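Local coordinates for protein nucleoporin nup120 (PDB 4GQ2) that serves as a structural component of the nuclear pore complex, whose nucleoporins can also act as docking partners for nuclear transport factors, at residues A[674-679]-A[770-775]. Residues are numbered along the deposited sequence; the frame is centred on the assembly and turned at random.
Sequences LCASVA and ALQFFS
Crossed helix-helix packing within the largely helical part of nup120 joins residues 674-679, near the start of the long helix 672-703, to residues 770-775 of the short helix 770-777. The axes approach to 8.2 Å at an angle of 108°, and Cys-675 CA lies only 5.1 Å from Gln-772 CA, a closeness consistent with the small side chains of Cys-675, Ala-676, Ala-679 and Ser-775 at the interface. Ala-679 points its methyl at the partner helix, where CB meets Gln-772 CG at 3.6 Å and also touches Leu-771 CG. Gln-772 runs extended past CG, which carries its amide alongside the first helix, NE2 lying 3.8 Å from Ala-676 CA. No direct hydrogen bond spans the helices; instead one water accepts from Gln-772 NE2 and donates to Ala-676 O, while Gln-772 OE1 bonds to the backbone N of Asn-768, so both ends of the amide are held. Helix 790-803 flanks the contact through Leu-791 and Thr-794, which touch Val-678. With OG beside its own backbone N (chi1 -67°), Ser-775 presents that hydroxyl to Val-678 CG1 at 3.3 Å. The same Ser-775 OG donates to Leu-771 O at 2.8 Å. Replacing Ser-775 by a glycine would probably open a gap beside Val-678 CG1 and deprive Leu-771 O of its second donor. Ser-775 OG sits 26° off the carbonyl plane of Leu-771, on the face opposite Ser-775 N.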
ATOM      1  N   LEU A 674       6.120   7.341  14.240  1.00 38.64           N
ATOM      2  CA  LEU A 674       5.586   8.590  13.708  1.00 34.88           C
ATOM      3  C   LEU A 674       5.192   8.459  12.230  1.00 35.45           C
ATOM      4  O   LEU A 674       4.079   8.825  11.843  1.00 43.41           O
ATOM      5  CB  LEU A 674       6.564   9.746  13.882  1.00 33.40           C
ATOM      6  CG  LEU A 674       5.840  11.009  13.410  1.00 40.90           C
ATOM      7  CD1 LEU A 674       5.365  11.874  14.570  1.00 42.65           C
ATOM      8  CD2 LEU A 674       6.686  11.794  12.430  1.00 35.42           C
ATOM      9  N   CYS A 675       6.108   7.939  11.420  1.00 26.77           N
ATOM     10  CA  CYS A 675       5.858   7.719  10.001  1.00 30.94           C
ATOM     11  C   CYS A 675       4.626   6.850   9.777  1.00 32.19           C
ATOM     12  O   CYS A 675       3.782   7.174   8.938  1.00 32.07           O
ATOM     13  CB  CYS A 675       7.078   7.086   9.323  1.00 29.63           C
ATOM     14  SG  CYS A 675       8.553   8.117   9.422  1.00 32.03           S
ATOM     15  N   ALA A 676       4.514   5.766  10.543  1.00 30.94           N
ATOM     16  CA  ALA A 676       3.351   4.877  10.460  1.00 31.58           C
ATOM     17  C   ALA A 676       2.058   5.608  10.816  1.00 33.86           C
ATOM     18  O   ALA A 676       1.037   5.434  10.153  1.00 42.99           O
ATOM     19  CB  ALA A 676       3.543   3.671  11.357  1.00 29.98           C
ATOM     20  N   SER A 677       2.113   6.438  11.853  1.00 34.24           N
ATOM     21  CA  SER A 677       0.937   7.163  12.327  1.00 33.62           C
ATOM     22  C   SER A 677       0.462   8.176  11.296  1.00 36.07           C
ATOM     23  O   SER A 677      -0.727   8.231  10.964  1.00 35.49           O
ATOM     24  CB  SER A 677       1.250   7.863  13.651  1.00 29.36           C
ATOM     25  OG  SER A 677       1.551   6.900  14.653  1.00 34.26           O
ATOM     26  N   VAL A 678       1.405   8.966  10.784  1.00 34.43           N
ATOM     27  CA  VAL A 678       1.121   9.969   9.765  1.00 31.24           C
ATOM     28  C   VAL A 678       0.525   9.330   8.511  1.00 33.91           C
ATOM     29  O   VAL A 678      -0.501   9.808   7.997  1.00 39.43           O
ATOM     30  CB  VAL A 678       2.381  10.791   9.419  1.00 31.93           C
ATOM     31  CG1 VAL A 678       2.150  11.642   8.179  1.00 26.42           C
ATOM     32  CG2 VAL A 678       2.781  11.666  10.606  1.00 33.35           C
ATOM     33  N   ALA A 679       1.148   8.242   8.045  1.00 30.24           N
ATOM     34  CA  ALA A 679       0.668   7.507   6.868  1.00 30.29           C
ATOM     35  C   ALA A 679      -0.781   7.051   6.998  1.00 27.99           C
ATOM     36  O   ALA A 679      -1.543   7.141   6.042  1.00 34.46           O
ATOM     37  CB  ALA A 679       1.572   6.321   6.558  1.00 35.36           C
ATOM     38  N   ALA A 770       5.509   3.114   0.772  1.00 30.91           N
ATOM     39  CA  ALA A 770       5.800   4.341   0.040  1.00 29.74           C
ATOM     40  C   ALA A 770       5.174   5.587   0.691  1.00 30.17           C
ATOM     41  O   ALA A 770       5.736   6.677   0.611  1.00 29.41           O
ATOM     42  CB  ALA A 770       5.353   4.213  -1.409  1.00 27.77           C
ATOM     43  N   LEU A 771       4.012   5.428   1.322  1.00 32.59           N
ATOM     44  CA  LEU A 771       3.349   6.563   1.971  1.00 38.32           C
ATOM     45  C   LEU A 771       4.020   6.939   3.297  1.00 40.13           C
ATOM     46  O   LEU A 771       4.007   8.097   3.687  1.00 33.27           O
ATOM     47  CB  LEU A 771       1.852   6.305   2.159  1.00 30.57           C
ATOM     48  CG  LEU A 771       1.003   7.486   2.639  1.00 29.42           C
ATOM     49  CD1 LEU A 771       1.085   8.662   1.676  1.00 27.60           C
ATOM     50  CD2 LEU A 771      -0.452   7.063   2.857  1.00 28.99           C
ATOM     51  N   GLN A 772       4.610   5.958   3.975  1.00 39.20           N
ATOM     52  CA  GLN A 772       5.403   6.224   5.179  1.00 32.88           C
ATOM     53  C   GLN A 772       6.701   6.942   4.802  1.00 35.74           C
ATOM     54  O   GLN A 772       7.155   7.835   5.515  1.00 46.26           O
ATOM     55  CB  GLN A 772       5.699   4.923   5.954  1.00 32.47           C
ATOM     56  CG  GLN A 772       4.458   4.229   6.510  1.00 35.79           C
ATOM     57  CD  GLN A 772       4.701   2.805   6.985  1.00 41.08           C
ATOM     58  OE1 GLN A 772       5.731   2.195   6.694  1.00 42.68           O
ATOM     59  NE2 GLN A 772       3.739   2.265   7.728  1.00 35.65           N
ATOM     60  N   PHE A 773       7.290   6.550   3.675  1.00 38.53           N
ATOM     61  CA  PHE A 773       8.474   7.208   3.113  1.00 34.10           C
ATOM     62  C   PHE A 773       8.155   8.681   2.797  1.00 37.68           C
ATOM     63  O   PHE A 773       8.896   9.582   3.197  1.00 34.29           O
ATOM     64  CB  PHE A 773       8.892   6.447   1.855  1.00 34.62           C
ATOM     65  CG  PHE A 773      10.176   6.913   1.230  1.00 33.04           C
ATOM     66  CD1 PHE A 773      10.189   7.986   0.352  1.00 32.77           C
ATOM     67  CD2 PHE A 773      11.363   6.220   1.454  1.00 35.71           C
ATOM     68  CE1 PHE A 773      11.367   8.389  -0.261  1.00 32.56           C
ATOM     69  CE2 PHE A 773      12.545   6.620   0.846  1.00 34.21           C
ATOM     70  CZ  PHE A 773      12.548   7.705  -0.018  1.00 29.84           C
ATOM     71  N   PHE A 774       7.049   8.921   2.090  1.00 35.22           N
ATOM     72  CA  PHE A 774       6.563  10.284   1.858  1.00 32.89           C
ATOM     73  C   PHE A 774       6.389  11.041   3.176  1.00 37.41           C
ATOM     74  O   PHE A 774       6.766  12.210   3.287  1.00 37.00           O
ATOM     75  CB  PHE A 774       5.227  10.246   1.116  1.00 30.59           C
ATOM     76  CG  PHE A 774       4.590  11.599   0.923  1.00 27.56           C
ATOM     77  CD1 PHE A 774       5.081  12.491  -0.033  1.00 21.79           C
ATOM     78  CD2 PHE A 774       3.491  11.974   1.680  1.00 26.97           C
ATOM     79  CE1 PHE A 774       4.479  13.719  -0.233  1.00 23.65           C
ATOM     80  CE2 PHE A 774       2.887  13.214   1.492  1.00 26.97           C
ATOM     81  CZ  PHE A 774       3.384  14.091   0.534  1.00 24.19           C
ATOM     82  N   SER A 775       5.813  10.364   4.168  1.00 34.31           N
ATOM     83  CA  SER A 775       5.554  10.972   5.464  1.00 34.60           C
ATOM     84  C   SER A 775       6.853  11.449   6.090  1.00 34.96           C
ATOM     85  O   SER A 775       6.925  12.550   6.628  1.00 40.60           O
ATOM     86  CB  SER A 775       4.836   9.979   6.380  1.00 32.91           C
ATOM     87  OG  SER A 775       3.532   9.708   5.893  1.00 34.74           O
TER
HETATM   88  O   HOH W   1       1.280   3.230   8.549  1.00 34.50           O